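Local structure of alpha-1,3-glucanase (Bacillus circulans, 5ZRU) at residues Ala14-Thr19 with Asn343-Asn348; Glu139-Met144 with Asn313-His318. The protein probably hydrolyses alpha-1,3-glucan, this chain being the catalytic unit of a larger GH87-type glucanase. All blocks are in the same frame, centred on the assembly; numbering follows the deposited sequence.

Contact 1: residues Ala14-Thr19 with Asn343-Asn348; sequences ASMPYT and NSRIRN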
# COMPACT_ATOMS: atom_id res chain seq x y z
N ALA A 14 -10.25 -7.10 1.13
CA ALA A 14 -9.58 -8.32 0.69
C ALA A 14 -9.91 -9.48 1.62
O ALA A 14 -10.22 -9.29 2.80
CB ALA A 14 -8.06 -8.12 0.65
N SER A 15 -9.84 -10.69 1.08
CA SER A 15 -10.03 -11.91 1.85
C SER A 15 -8.67 -12.59 1.97
O SER A 15 -8.12 -13.08 0.98
CB SER A 15 -11.05 -12.85 1.20
OG SER A 15 -11.20 -14.01 1.99
N MET A 16 -8.12 -12.58 3.18
CA MET A 16 -6.77 -13.04 3.45
C MET A 16 -6.80 -14.15 4.49
O MET A 16 -7.75 -14.25 5.27
CB MET A 16 -5.90 -11.88 3.94
CG MET A 16 -5.59 -10.87 2.85
SD MET A 16 -4.30 -11.57 1.80
CE MET A 16 -4.38 -10.47 0.40
N PRO A 17 -5.78 -15.02 4.51
CA PRO A 17 -5.81 -16.15 5.45
C PRO A 17 -5.42 -15.79 6.87
O PRO A 17 -5.51 -16.65 7.75
CB PRO A 17 -4.81 -17.14 4.84
CG PRO A 17 -3.90 -16.32 4.05
CD PRO A 17 -4.71 -15.16 3.52
N TYR A 18 -4.97 -14.55 7.12
CA TYR A 18 -4.59 -14.17 8.47
C TYR A 18 -5.77 -13.54 9.22
O TYR A 18 -6.74 -13.06 8.62
CB TYR A 18 -3.40 -13.20 8.45
CG TYR A 18 -3.51 -12.02 7.50
CD1 TYR A 18 -4.32 -10.93 7.80
CD2 TYR A 18 -2.79 -11.99 6.31
CE1 TYR A 18 -4.40 -9.83 6.93
CE2 TYR A 18 -2.86 -10.90 5.44
CZ TYR A 18 -3.67 -9.84 5.75
OH TYR A 18 -3.74 -8.77 4.88
N THR A 19 -5.68 -13.58 10.54
CA THR A 19 -6.55 -12.79 11.39
C THR A 19 -5.67 -11.85 12.19
O THR A 19 -4.48 -12.10 12.39
CB THR A 19 -7.39 -13.65 12.35
OG1 THR A 19 -6.53 -14.41 13.20
CG2 THR A 19 -8.31 -14.58 11.56
N ASN A 343 -4.43 -11.12 -4.95
CA ASN A 343 -4.08 -12.00 -3.84
C ASN A 343 -2.70 -11.67 -3.28
O ASN A 343 -1.96 -12.56 -2.86
CB ASN A 343 -4.14 -13.47 -4.25
CG ASN A 343 -5.48 -13.88 -4.86
OD1 ASN A 343 -6.50 -13.21 -4.69
ND2 ASN A 343 -5.47 -15.01 -5.57
N SER A 344 -2.34 -10.39 -3.27
CA SER A 344 -0.98 -9.98 -2.97
C SER A 344 -0.93 -9.02 -1.78
O SER A 344 -1.94 -8.46 -1.35
CB SER A 344 -0.32 -9.35 -4.19
OG SER A 344 -0.25 -10.29 -5.25
N ARG A 345 0.28 -8.84 -1.27
CA ARG A 345 0.55 -8.01 -0.10
C ARG A 345 1.61 -7.00 -0.53
O ARG A 345 2.75 -7.37 -0.81
CB ARG A 345 1.01 -8.85 1.08
CG ARG A 345 -0.02 -9.94 1.44
CD ARG A 345 0.49 -10.92 2.52
NE ARG A 345 -0.33 -12.14 2.52
CZ ARG A 345 -0.41 -12.98 3.56
NH1 ARG A 345 0.27 -12.73 4.66
NH2 ARG A 345 -1.18 -14.07 3.49
N ILE A 346 1.22 -5.74 -0.63
CA ILE A 346 2.06 -4.71 -1.22
C ILE A 346 2.16 -3.64 -0.15
O ILE A 346 1.21 -2.88 0.07
CB ILE A 346 1.48 -4.17 -2.53
CG1 ILE A 346 1.25 -5.33 -3.51
CG2 ILE A 346 2.41 -3.11 -3.13
CD1 ILE A 346 0.26 -5.02 -4.66
N ARG A 347 3.28 -3.61 0.57
CA ARG A 347 3.31 -2.91 1.86
C ARG A 347 4.64 -2.21 2.07
O ARG A 347 5.67 -2.62 1.53
CB ARG A 347 3.08 -3.88 3.03
CG ARG A 347 1.80 -4.72 2.93
CD ARG A 347 1.63 -5.57 4.19
NE ARG A 347 0.40 -6.37 4.18
CZ ARG A 347 0.25 -7.48 4.89
NH1 ARG A 347 1.26 -7.92 5.64
NH2 ARG A 347 -0.90 -8.17 4.84
N ASN A 348 4.61 -1.14 2.86
CA ASN A 348 5.84 -0.51 3.35
C ASN A 348 6.76 -0.07 2.22
O ASN A 348 7.98 -0.19 2.31
CB ASN A 348 6.58 -1.45 4.30
CG ASN A 348 5.67 -2.06 5.32
OD1 ASN A 348 4.99 -1.35 6.06
ND2 ASN A 348 5.64 -3.39 5.37
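Asn343 opens the contact with its backbone rather than its side chain: the methyl CE of Met16 lies 4.2 Å from the carbonyl carbon C of Asn343, while the amide of this asparagine is engaged by Asn367 and Asn5. One residue on, the same methyl settles 3.6 Å from Ser344 O. Met16 reaches this backbone through a kink about CB-CG (chi2 -77°), which carries its thioether end across from the loop; the hydroxyl of Ser344 is bonded to Glu342 O. Arg345 does most of the work. Its chain runs extended from CG to NE and passes alongside Tyr18, running the other way, with its guanidinium presenting a flat face to the edge of the tyrosine ring. Tyr18 CE2 sits over the centre of that face, 3.7 Å from Arg345 CZ, and the two planes stand 79° apart, close to a T. Pro17 meets the rim of the same guanidinium, with its CG 3.6 Å from Arg345 NH2, and Met16 SD comes in obliquely, 4.1 Å from Arg345 NE. The charge is answered by Glu174, salt-bridged to NH2. Two residues further on, Arg347 extends to the other end of the tyrosine: its NH2 lies 2.9 Å from Tyr18 OH, the oxygen near the guanidinium plane. NE of Arg347 is bonded to Ser369 and NH1 salt-bridged to Glu139, which together fix the turn of the group, its plane 70° from that of the phenol ring. The loop leading into strand 19-21 of the N-terminal domain is thus fitted over two arginines projecting from one coil of a right-handed parallel beta-helix, the pectate-lyase-like fold of the second domain.

Contact 2: residues Glu139-Met144 with Asn313-His318; sequences EVHWKM and NVWVEH. With PE5 (3,6,9,12,15,18,21,24-octaoxahexacosan-1-ol), chain C.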
# COMPACT_ATOMS: atom_id res chain seq x y z
N GLU A 139 7.03 -3.57 8.99
CA GLU A 139 6.60 -4.92 9.29
C GLU A 139 7.76 -5.89 9.16
O GLU A 139 8.73 -5.63 8.44
CB GLU A 139 5.44 -5.37 8.38
CG GLU A 139 4.17 -4.58 8.63
CD GLU A 139 2.99 -5.07 7.82
OE1 GLU A 139 3.13 -6.07 7.09
OE2 GLU A 139 1.94 -4.43 7.89
N VAL A 140 7.66 -7.00 9.89
CA VAL A 140 8.49 -8.18 9.68
C VAL A 140 7.56 -9.38 9.76
O VAL A 140 6.45 -9.29 10.27
CB VAL A 140 9.65 -8.33 10.70
CG1 VAL A 140 10.70 -7.25 10.49
CG2 VAL A 140 9.11 -8.29 12.14
N HIS A 141 8.02 -10.51 9.22
CA HIS A 141 7.26 -11.74 9.39
C HIS A 141 8.22 -12.90 9.63
O HIS A 141 9.40 -12.83 9.28
CB HIS A 141 6.33 -12.02 8.18
CG HIS A 141 7.04 -12.27 6.88
ND1 HIS A 141 7.52 -11.25 6.08
CD2 HIS A 141 7.30 -13.42 6.22
CE1 HIS A 141 8.06 -11.76 5.00
NE2 HIS A 141 7.95 -13.08 5.06
N TRP A 142 7.70 -13.95 10.27
CA TRP A 142 8.51 -15.12 10.56
C TRP A 142 7.58 -16.32 10.70
O TRP A 142 6.36 -16.16 10.82
CB TRP A 142 9.35 -14.93 11.84
CG TRP A 142 8.52 -14.78 13.10
CD1 TRP A 142 8.08 -15.78 13.92
CD2 TRP A 142 8.03 -13.56 13.68
NE1 TRP A 142 7.36 -15.26 14.97
CE2 TRP A 142 7.32 -13.90 14.85
CE3 TRP A 142 8.14 -12.20 13.32
CZ2 TRP A 142 6.71 -12.94 15.66
CZ3 TRP A 142 7.53 -11.25 14.13
CH2 TRP A 142 6.83 -11.63 15.29
N LYS A 143 8.16 -17.51 10.68
CA LYS A 143 7.41 -18.75 10.83
C LYS A 143 7.76 -19.40 12.16
O LYS A 143 8.93 -19.43 12.55
CB LYS A 143 7.69 -19.73 9.69
CG LYS A 143 7.09 -19.32 8.36
CD LYS A 143 7.38 -20.34 7.28
CE LYS A 143 8.86 -20.40 6.92
NZ LYS A 143 9.09 -21.24 5.70
N MET A 144 6.74 -19.90 12.85
CA MET A 144 6.93 -20.63 14.10
C MET A 144 7.27 -22.08 13.80
O MET A 144 6.87 -22.64 12.77
CB MET A 144 5.65 -20.57 14.94
CG MET A 144 5.11 -19.16 15.13
SD MET A 144 6.29 -18.15 16.03
CE MET A 144 6.32 -18.99 17.60
N ASN A 313 -0.41 -13.50 -5.80
CA ASN A 313 0.11 -14.19 -4.62
C ASN A 313 1.59 -13.84 -4.41
O ASN A 313 2.45 -14.70 -4.24
CB ASN A 313 -0.07 -15.71 -4.75
CG ASN A 313 -1.53 -16.10 -4.78
OD1 ASN A 313 -2.17 -16.09 -5.83
ND2 ASN A 313 -2.07 -16.46 -3.62
N VAL A 314 1.89 -12.54 -4.45
CA VAL A 314 3.23 -12.07 -4.13
C VAL A 314 3.14 -11.19 -2.89
O VAL A 314 2.08 -10.68 -2.51
CB VAL A 314 3.90 -11.32 -5.30
CG1 VAL A 314 4.14 -12.25 -6.50
CG2 VAL A 314 3.09 -10.07 -5.71
N TRP A 315 4.29 -11.01 -2.26
CA TRP A 315 4.44 -10.22 -1.04
C TRP A 315 5.67 -9.35 -1.26
O TRP A 315 6.78 -9.88 -1.35
CB TRP A 315 4.60 -11.15 0.17
CG TRP A 315 4.49 -10.50 1.53
CD1 TRP A 315 4.48 -9.17 1.82
CD2 TRP A 315 4.36 -11.19 2.78
NE1 TRP A 315 4.34 -8.98 3.18
CE2 TRP A 315 4.27 -10.21 3.79
CE3 TRP A 315 4.32 -12.54 3.15
CZ2 TRP A 315 4.14 -10.53 5.14
CZ3 TRP A 315 4.18 -12.87 4.50
CH2 TRP A 315 4.09 -11.87 5.48
N VAL A 316 5.49 -8.04 -1.41
CA VAL A 316 6.60 -7.15 -1.76
C VAL A 316 6.58 -5.94 -0.85
O VAL A 316 5.52 -5.38 -0.55
CB VAL A 316 6.58 -6.72 -3.25
CG1 VAL A 316 6.72 -7.94 -4.14
CG2 VAL A 316 5.31 -5.92 -3.58
N GLU A 317 7.76 -5.54 -0.37
CA GLU A 317 7.85 -4.41 0.53
C GLU A 317 9.19 -3.71 0.39
O GLU A 317 10.18 -4.30 -0.06
CB GLU A 317 7.59 -4.82 1.99
CG GLU A 317 8.46 -5.92 2.55
CD GLU A 317 8.04 -6.35 3.97
OE1 GLU A 317 7.12 -5.73 4.55
OE2 GLU A 317 8.63 -7.31 4.49
N HIS A 318 9.21 -2.45 0.82
CA HIS A 318 10.41 -1.62 0.93
C HIS A 318 10.98 -1.20 -0.42
O HIS A 318 12.14 -0.79 -0.52
CB HIS A 318 11.49 -2.32 1.77
CG HIS A 318 11.00 -2.77 3.10
ND1 HIS A 318 11.38 -3.96 3.68
CD2 HIS A 318 10.15 -2.18 3.97
CE1 HIS A 318 10.78 -4.10 4.85
NE2 HIS A 318 10.03 -3.03 5.05
C48 PE5 C . 19.97 -6.80 2.94
C50 PE5 C . 19.09 -5.63 3.39
O1 PE5 C . 19.54 -5.14 4.63
C1 PE5 C . 18.85 -4.01 5.10
C2 PE5 C . 19.28 -3.68 6.53
O2 PE5 C . 18.90 -4.72 7.39
C3 PE5 C . 19.36 -4.61 8.71
C4 PE5 C . 18.93 -5.85 9.51
O3 PE5 C . 17.53 -6.00 9.45
C5 PE5 C . 16.98 -7.04 10.20
C6 PE5 C . 15.99 -7.86 9.36
O4 PE5 C . 14.69 -7.33 9.41
C7 PE5 C . 13.97 -7.33 8.20
C8 PE5 C . 13.96 -8.73 7.59
O5 PE5 C . 13.57 -8.64 6.25
C9 PE5 C . 13.78 -9.81 5.50
C10 PE5 C . 12.43 -10.48 5.27
O6 PE5 C . 12.50 -11.81 5.71
C11 PE5 C . 11.26 -12.39 5.99
C12 PE5 C . 11.46 -13.71 6.73
O7 PE5 C . 10.92 -14.71 5.92
C13 PE5 C . 10.23 -15.71 6.59
C14 PE5 C . 10.27 -16.98 5.74
O8 PE5 C . 11.51 -17.04 5.10
C15 PE5 C . 11.70 -18.11 4.22
C16 PE5 C . 12.84 -19.00 4.73
O52 PE5 C . 13.99 -18.84 3.96
O HOH W 1 10.18 -7.15 6.59
O HOH W 2 4.88 -7.16 5.56
O HOH W 3 7.03 -8.55 6.40
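His141 is sandwiched between a tryptophan and a polyether. Trp315 covers one face of the imidazole and the chain of PE5 the other, where C11 comes within 3.4 Å of His141 CE1. The protein side is an offset face-to-face stack: the imidazole and the six-membered ring of Trp315 have centroids 3.9 Å apart and planes at 22°, with the far corner of the indole, CH2, 3.3 Å from His141 CG. His141 CG lies between its own backbone N and carbonyl carbon (chi1 64°), which swings the ring off strand 139-144 to lie flat over the indole; Arg345 makes a cation-pi contact with the same indole. The axes of the two short strands come no closer than 10.1 Å, and water bridges part of the space between their side chains. Water 3, in the imidazole plane, sits 2.8 Å from His141 ND1 and donates to Glu317 OE2. Water 2 accepts from Trp315 NE1 at 3.0 Å and donates to both Glu139 OE1 and Glu317 OE1, carboxylate oxygens 4.7 Å apart, which probably eases their like charges. Both acids have further partners: Arg371 and Arg347 for Glu139, Tyr283 and Asn348 for Glu317. His318, bonded to Asn285 and Asp138 and stacked on Tyr114, turns its ring edge toward Glu139 O, with CE1 at 4.4 Å. Were His141 an alanine, the Trp315 indole would probably lose the ring stacked on one face, a gap would open between it and the polyether, and water 3 would lose its contact with ND1. The buried, hydrated seam joins an antiparallel strand of the N-terminal beta-sandwich-like domain to the outer side of the parallel beta-helix, the two-domain build of this catalytic unit.

Contacts 1 and 2, centred 10 Å apart, are made by neighbouring parallel strands of the beta-helix: Arg345 N lies 2.9 Å from Val314 O and Arg345 O 2.9 Å from Val316 N, both probable hydrogen bonds. Their side chains line up across the interdomain seam, Tyr18, Arg345, Trp315 and His141 in succession, ending at the bound polyether. The two strands also pack at their far ends, where Arg347 O is 3.0 Å from Glu317 CB. Metal sites lie within about 10 Å: the side chain of Ser344 is about 5 Å from that of the zinc ligand His312, and the side chain of His318 about 10 Å from a bound calcium ion.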